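Local coordinates for thymine dioxygenase (Neurospora crassa, PDB 5C3Q), which probably hydroxylates the methyl group of thymine, using a non-haem iron centre and 2-oxoglutarate as co-substrate, at residues G41-G46 and D266-T271; P95-V100 and A115-K120. All coordinates share one frame; numbering follows the deposited sequence.

Overall arrangement
Two long-range contacts here lie in different parts of one double-stranded beta-helix oxygenase. Interaction 1 joins the end of helix 28-44 to the loop that leads into strand 273-275, whose His273 binds the metal; the Thr271 side chain is about 10 Å from the bound nickel ion. Interaction 2 pairs the loops on either side of helix 106-114 and ends at Lys120. The side chain of Lys120 is about 5 Å from the bound 2-oxoglutarate and about 8 Å from the bound thymine. The centres of interactions 1 and 2 are 31 Å apart and the nearest atoms of interactions 1 and 2 about 14 Å apart, so the two do not touch. Along the chain, interaction 2 is nested inside the long loop that interaction 1 closes.

Interaction 1 (G41-G46 and D266-T271); sequences GFQTAG and DTIKST. With EDO (1,2-ethanediol), chain H.
Phe42 and Lys269 meet where the end of helix 28-44 lies on an irregular loop of the double-stranded beta-helix core, a case of a helix terminus tied to a passing loop through carbonyl groups at and just beyond its end. Lys269 N gives Phe42 O a nearly straight hydrogen bond (2.9 Å, 177° at the hydrogen). Beside it, CG2 of Ile268 packs 3.9 Å from CB of Phe42, while the Phe42 ring leads away from the loop, onto Val165 and Ile169 of helix 147-173. The Lys269 side chain instead hugs the helix end: a bend at chi2 (-63°) folds the chain alongside the backbone, and CE comes within 3.1 Å of Gln43 O. Nearer the start of the loop, Gln43 CG lies 3.3 Å from Thr267 O, and its amide end reaches Thr267 by way of a water, which accepts from NE2 and donates to OG1; that hydroxyl is also bonded to Ser264 O.

Beyond the helix, Gly46 has positive phi, and any CB on it would collide with Thr271 OG1 and Lys269 O. Thr271 faces this turn with OG1 beside its own backbone N (chi1 -56°), which lets the hydroxyl donate to Ala45 O at 2.6 Å from a direction tilted out of the carbonyl plane. A valine in its place would probably leave Ala45 O without this donor and weaken the tie between the turn and the loop. Thr271 O, in turn, hydrogen-bonds ND1 of the metal ligand His273, so the residue is second shell to the metal site. A water links Gly46 O to Thr271 N, and a 1,2-ethanediol, probably from the crystallisation liquor, donates from O2 to Thr271 OG1 over 2.8 Å.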
loop_
_atom_site.group_PDB
_atom_site.type_symbol
_atom_site.label_atom_id
_atom_site.label_comp_id
_atom_site.label_asym_id
_atom_site.label_seq_id
_atom_site.Cartn_x
_atom_site.Cartn_y
_atom_site.Cartn_z
ATOM N N GLY A 41 -11.303 -13.151 1.684
ATOM C CA GLY A 41 -10.069 -12.785 0.980
ATOM C C GLY A 41 -8.963 -12.320 1.917
ATOM O O GLY A 41 -7.817 -12.761 1.803
ATOM N N PHE A 42 -9.301 -11.433 2.848
ATOM C CA PHE A 42 -8.324 -10.952 3.827
ATOM C C PHE A 42 -7.884 -12.059 4.794
ATOM O O PHE A 42 -6.740 -12.069 5.237
ATOM C CB PHE A 42 -8.861 -9.752 4.612
ATOM C CG PHE A 42 -8.976 -8.480 3.802
ATOM C CD1 PHE A 42 -7.913 -8.022 3.033
ATOM C CD2 PHE A 42 -10.147 -7.730 3.826
ATOM C CE1 PHE A 42 -8.015 -6.854 2.299
ATOM C CE2 PHE A 42 -10.255 -6.561 3.093
ATOM C CZ PHE A 42 -9.186 -6.118 2.331
ATOM N N GLN A 43 -8.783 -12.988 5.109
ATOM C CA GLN A 43 -8.475 -14.077 6.042
ATOM C C GLN A 43 -7.624 -15.198 5.441
ATOM O O GLN A 43 -7.100 -16.028 6.179
ATOM C CB GLN A 43 -9.766 -14.694 6.604
ATOM C CG GLN A 43 -10.541 -13.791 7.552
ATOM C CD GLN A 43 -11.854 -14.407 8.003
ATOM O OE1 GLN A 43 -12.454 -15.197 7.286
ATOM N NE2 GLN A 43 -12.310 -14.034 9.187
ATOM N N THR A 44 -7.489 -15.233 4.118
ATOM C CA THR A 44 -6.813 -16.339 3.445
ATOM C C THR A 44 -5.576 -15.844 2.705
ATOM O O THR A 44 -4.454 -16.237 3.035
ATOM C CB THR A 44 -7.776 -17.077 2.491
ATOM O OG1 THR A 44 -8.386 -16.144 1.592
ATOM C CG2 THR A 44 -8.865 -17.783 3.292
ATOM N N ALA A 45 -5.775 -14.956 1.735
ATOM C CA ALA A 45 -4.677 -14.415 0.929
ATOM C C ALA A 45 -4.063 -13.147 1.517
ATOM O O ALA A 45 -2.895 -12.850 1.266
ATOM C CB ALA A 45 -5.160 -14.134 -0.483
ATOM N N GLY A 46 -4.854 -12.390 2.270
ATOM C CA GLY A 46 -4.428 -11.085 2.768
ATOM C C GLY A 46 -4.561 -9.988 1.729
ATOM O O GLY A 46 -4.293 -8.822 2.023
ATOM N N ASP A 266 -4.577 -12.191 14.274
ATOM C CA ASP A 266 -4.123 -13.023 13.152
ATOM C C ASP A 266 -5.214 -13.833 12.437
ATOM O O ASP A 266 -4.912 -14.839 11.799
ATOM C CB ASP A 266 -2.969 -13.945 13.584
ATOM C CG ASP A 266 -1.685 -13.183 13.853
ATOM O OD1 ASP A 266 -1.524 -12.068 13.316
ATOM O OD2 ASP A 266 -0.833 -13.700 14.601
ATOM N N THR A 267 -6.470 -13.400 12.520
ATOM C CA THR A 267 -7.509 -14.003 11.685
ATOM C C THR A 267 -7.422 -13.416 10.272
ATOM O O THR A 267 -7.791 -14.070 9.306
ATOM C CB THR A 267 -8.928 -13.827 12.266
ATOM O OG1 THR A 267 -9.203 -12.441 12.480
ATOM C CG2 THR A 267 -9.060 -14.577 13.577
ATOM N N ILE A 268 -6.921 -12.184 10.171
ATOM C CA ILE A 268 -6.632 -11.543 8.891
ATOM C C ILE A 268 -5.125 -11.579 8.630
ATOM O O ILE A 268 -4.329 -11.375 9.549
ATOM C CB ILE A 268 -7.172 -10.100 8.861
ATOM C CG1 ILE A 268 -8.702 -10.145 8.736
ATOM C CG2 ILE A 268 -6.545 -9.313 7.709
ATOM C CD1 ILE A 268 -9.407 -8.826 8.941
ATOM N N LYS A 269 -4.747 -11.847 7.378
ATOM C CA LYS A 269 -3.346 -12.028 6.997
ATOM C C LYS A 269 -2.743 -10.747 6.431
ATOM O O LYS A 269 -3.400 -10.032 5.681
ATOM C CB LYS A 269 -3.201 -13.132 5.934
ATOM C CG LYS A 269 -3.991 -14.403 6.191
ATOM C CD LYS A 269 -3.552 -15.123 7.454
ATOM C CE LYS A 269 -4.389 -16.376 7.667
ATOM N NZ LYS A 269 -3.918 -17.208 8.799
ATOM N N SER A 270 -1.493 -10.469 6.799
ATOM C CA SER A 270 -0.698 -9.432 6.155
ATOM C C SER A 270 0.409 -10.138 5.390
ATOM O O SER A 270 1.279 -10.760 5.991
ATOM C CB SER A 270 -0.099 -8.467 7.174
ATOM O OG SER A 270 0.675 -7.480 6.504
ATOM N N THR A 271 0.367 -10.039 4.067
ATOM C CA THR A 271 1.139 -10.929 3.199
ATOM C C THR A 271 2.317 -10.210 2.562
ATOM O O THR A 271 2.214 -9.040 2.176
ATOM C CB THR A 271 0.220 -11.523 2.116
ATOM O OG1 THR A 271 -0.881 -12.172 2.762
ATOM C CG2 THR A 271 0.944 -12.534 1.238
HETATM C C1 EDO H . -0.920 -16.033 2.314
HETATM O O1 EDO H . 0.012 -17.111 2.460
HETATM C C2 EDO H . -1.204 -15.440 3.689
HETATM O O2 EDO H . -0.157 -14.537 4.070
HETATM O O HOH W 1 -11.624 -12.104 11.085
HETATM O O HOH W 2 -1.625 -8.340 2.968
#

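Interaction 2 (P95-V100 and A115-K120); sequences PGREKV and AAPDIK
The helical excursion between the neighbouring antiparallel strands 91-93 and 121-125 is closed at its base by Pro95 and Arg97 on the outgoing loop and by Ala115, Pro117, Asp118 and Lys120 on the returning one. The touching parts run nearly antiparallel, 154° apart, yet they are joined by packing and not by strand pairing. Pro95 points its ring into a small curve of the segment 115-120: CG sits 3.1 Å from Asp118 O, and CD sits 3.2 Å from Lys120 O. An inverse gamma turn centred on Ile119, with a weak bond from Lys120 N to Asp118 O, sets these two carbonyls to meet adjacent carbons of one ring. Asp118 is itself held by Gly214, whose N donates to OD2. Lys120 has CG between its backbone N and carbonyl carbon (chi1 69°), the crowded position, and from there its extended chain runs on to Tyr196, a 2-oxoglutarate-binding residue.

The two prolines barely meet, Pro95 CB lying 4.4 Å from Pro117 CB. Pro117 turns instead to Arg97, and the two side chains cross at about a right angle, with Arg97 CG 3.7 Å from Pro117 CG. The extended Arg97 chain (chi2 177°) carries the guanidinium past the proline, so that Pro117 CD lies over one of its faces, toward the rim. Ala115 O comes over that face too, 3.2 Å from Arg97 CZ and 2.7 Å from Arg97 NH1, at an angle too poor for a hydrogen bond. A crystal neighbour also touches Arg97, so the lattice may influence this pose. The chemistry is that of one proline ring against two carbonyls, another against an aliphatic arginine chain, and a carbonyl oxygen over a cationic guanidinium; the last is probably an electrostatic attraction, less directional than a hydrogen bond.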
loop_
_atom_site.group_PDB
_atom_site.type_symbol
_atom_site.label_atom_id
_atom_site.label_comp_id
_atom_site.label_asym_id
_atom_site.label_seq_id
_atom_site.Cartn_x
_atom_site.Cartn_y
_atom_site.Cartn_z
ATOM N N PRO A 95 15.902 5.871 -2.942
ATOM C CA PRO A 95 16.925 5.119 -2.216
ATOM C C PRO A 95 18.309 5.266 -2.845
ATOM O O PRO A 95 18.454 5.128 -4.059
ATOM C CB PRO A 95 16.435 3.670 -2.306
ATOM C CG PRO A 95 15.576 3.628 -3.520
ATOM C CD PRO A 95 14.960 4.987 -3.652
ATOM N N GLY A 96 19.306 5.563 -2.017
ATOM C CA GLY A 96 20.685 5.713 -2.473
ATOM C C GLY A 96 21.536 4.536 -2.044
ATOM O O GLY A 96 21.083 3.672 -1.290
ATOM N N ARG A 97 22.772 4.502 -2.537
ATOM C CA ARG A 97 23.730 3.469 -2.155
ATOM C C ARG A 97 24.401 3.820 -0.833
ATOM O O ARG A 97 24.773 4.971 -0.606
ATOM C CB ARG A 97 24.802 3.303 -3.235
ATOM C CG ARG A 97 24.342 2.524 -4.453
ATOM C CD ARG A 97 25.432 2.467 -5.512
ATOM N NE ARG A 97 25.168 1.421 -6.499
ATOM C CZ ARG A 97 25.509 0.139 -6.369
ATOM N NH1 ARG A 97 26.148 -0.299 -5.285
ATOM N NH2 ARG A 97 25.210 -0.719 -7.339
ATOM N N GLU A 98 24.551 2.826 0.038
ATOM C CA GLU A 98 25.348 2.986 1.250
ATOM C C GLU A 98 26.814 3.098 0.860
ATOM O O GLU A 98 27.260 2.447 -0.084
ATOM C CB GLU A 98 25.172 1.794 2.188
ATOM C CG GLU A 98 23.776 1.642 2.770
ATOM C CD GLU A 98 23.723 0.596 3.869
ATOM O OE1 GLU A 98 24.425 -0.432 3.752
ATOM O OE2 GLU A 98 22.981 0.802 4.853
ATOM N N LYS A 99 27.558 3.923 1.588
ATOM C CA LYS A 99 28.976 4.121 1.314
ATOM C C LYS A 99 29.826 3.374 2.327
ATOM O O LYS A 99 29.424 3.199 3.477
ATOM C CB LYS A 99 29.323 5.614 1.344
ATOM C CG LYS A 99 28.506 6.469 0.384
ATOM C CD LYS A 99 28.765 6.098 -1.073
ATOM C CE LYS A 99 27.593 6.462 -1.971
ATOM N NZ LYS A 99 27.652 5.731 -3.266
ATOM N N VAL A 100 30.997 2.924 1.889
ATOM C CA VAL A 100 31.999 2.391 2.797
ATOM C C VAL A 100 32.711 3.586 3.422
ATOM O O VAL A 100 32.969 4.580 2.746
ATOM C CB VAL A 100 33.013 1.483 2.069
ATOM C CG1 VAL A 100 34.103 1.004 3.020
ATOM C CG2 VAL A 100 32.303 0.295 1.437
ATOM N N ALA A 115 25.777 -4.223 -3.022
ATOM C CA ALA A 115 24.356 -3.943 -2.782
ATOM C C ALA A 115 23.738 -3.138 -3.923
ATOM O O ALA A 115 24.367 -2.223 -4.464
ATOM C CB ALA A 115 24.167 -3.210 -1.459
ATOM N N ALA A 116 22.504 -3.491 -4.280
ATOM C CA ALA A 116 21.786 -2.848 -5.372
ATOM C C ALA A 116 20.505 -2.211 -4.832
ATOM O O ALA A 116 19.561 -2.923 -4.498
ATOM C CB ALA A 116 21.457 -3.871 -6.445
ATOM N N PRO A 117 20.466 -0.871 -4.732
ATOM C CA PRO A 117 19.260 -0.231 -4.190
ATOM C C PRO A 117 18.056 -0.313 -5.133
ATOM O O PRO A 117 18.225 -0.371 -6.352
ATOM C CB PRO A 117 19.691 1.227 -3.981
ATOM C CG PRO A 117 20.846 1.432 -4.894
ATOM C CD PRO A 117 21.529 0.104 -5.041
ATOM N N ASP A 118 16.854 -0.327 -4.558
ATOM C CA ASP A 118 15.609 -0.383 -5.334
ATOM C C ASP A 118 15.568 0.739 -6.370
ATOM O O ASP A 118 15.891 1.882 -6.060
ATOM C CB ASP A 118 14.396 -0.267 -4.405
ATOM C CG ASP A 118 14.209 -1.489 -3.515
ATOM O OD1 ASP A 118 14.951 -2.482 -3.668
ATOM O OD2 ASP A 118 13.306 -1.455 -2.653
ATOM N N ILE A 119 15.191 0.407 -7.603
ATOM C CA ILE A 119 15.140 1.397 -8.675
ATOM C C ILE A 119 13.750 2.032 -8.676
ATOM O O ILE A 119 12.876 1.656 -9.455
ATOM C CB ILE A 119 15.467 0.784 -10.051
ATOM C CG1 ILE A 119 16.789 0.012 -10.000
ATOM C CG2 ILE A 119 15.559 1.880 -11.105
ATOM C CD1 ILE A 119 17.023 -0.885 -11.198
ATOM N N LYS A 120 13.560 2.994 -7.780
ATOM C CA LYS A 120 12.265 3.636 -7.592
ATOM C C LYS A 120 12.438 5.021 -6.978
ATOM O O LYS A 120 13.480 5.333 -6.413
ATOM C CB LYS A 120 11.375 2.775 -6.683
ATOM C CG LYS A 120 11.828 2.702 -5.227
ATOM C CD LYS A 120 10.850 1.917 -4.365
ATOM C CE LYS A 120 11.256 1.945 -2.901
ATOM N NZ LYS A 120 10.220 1.317 -2.029
#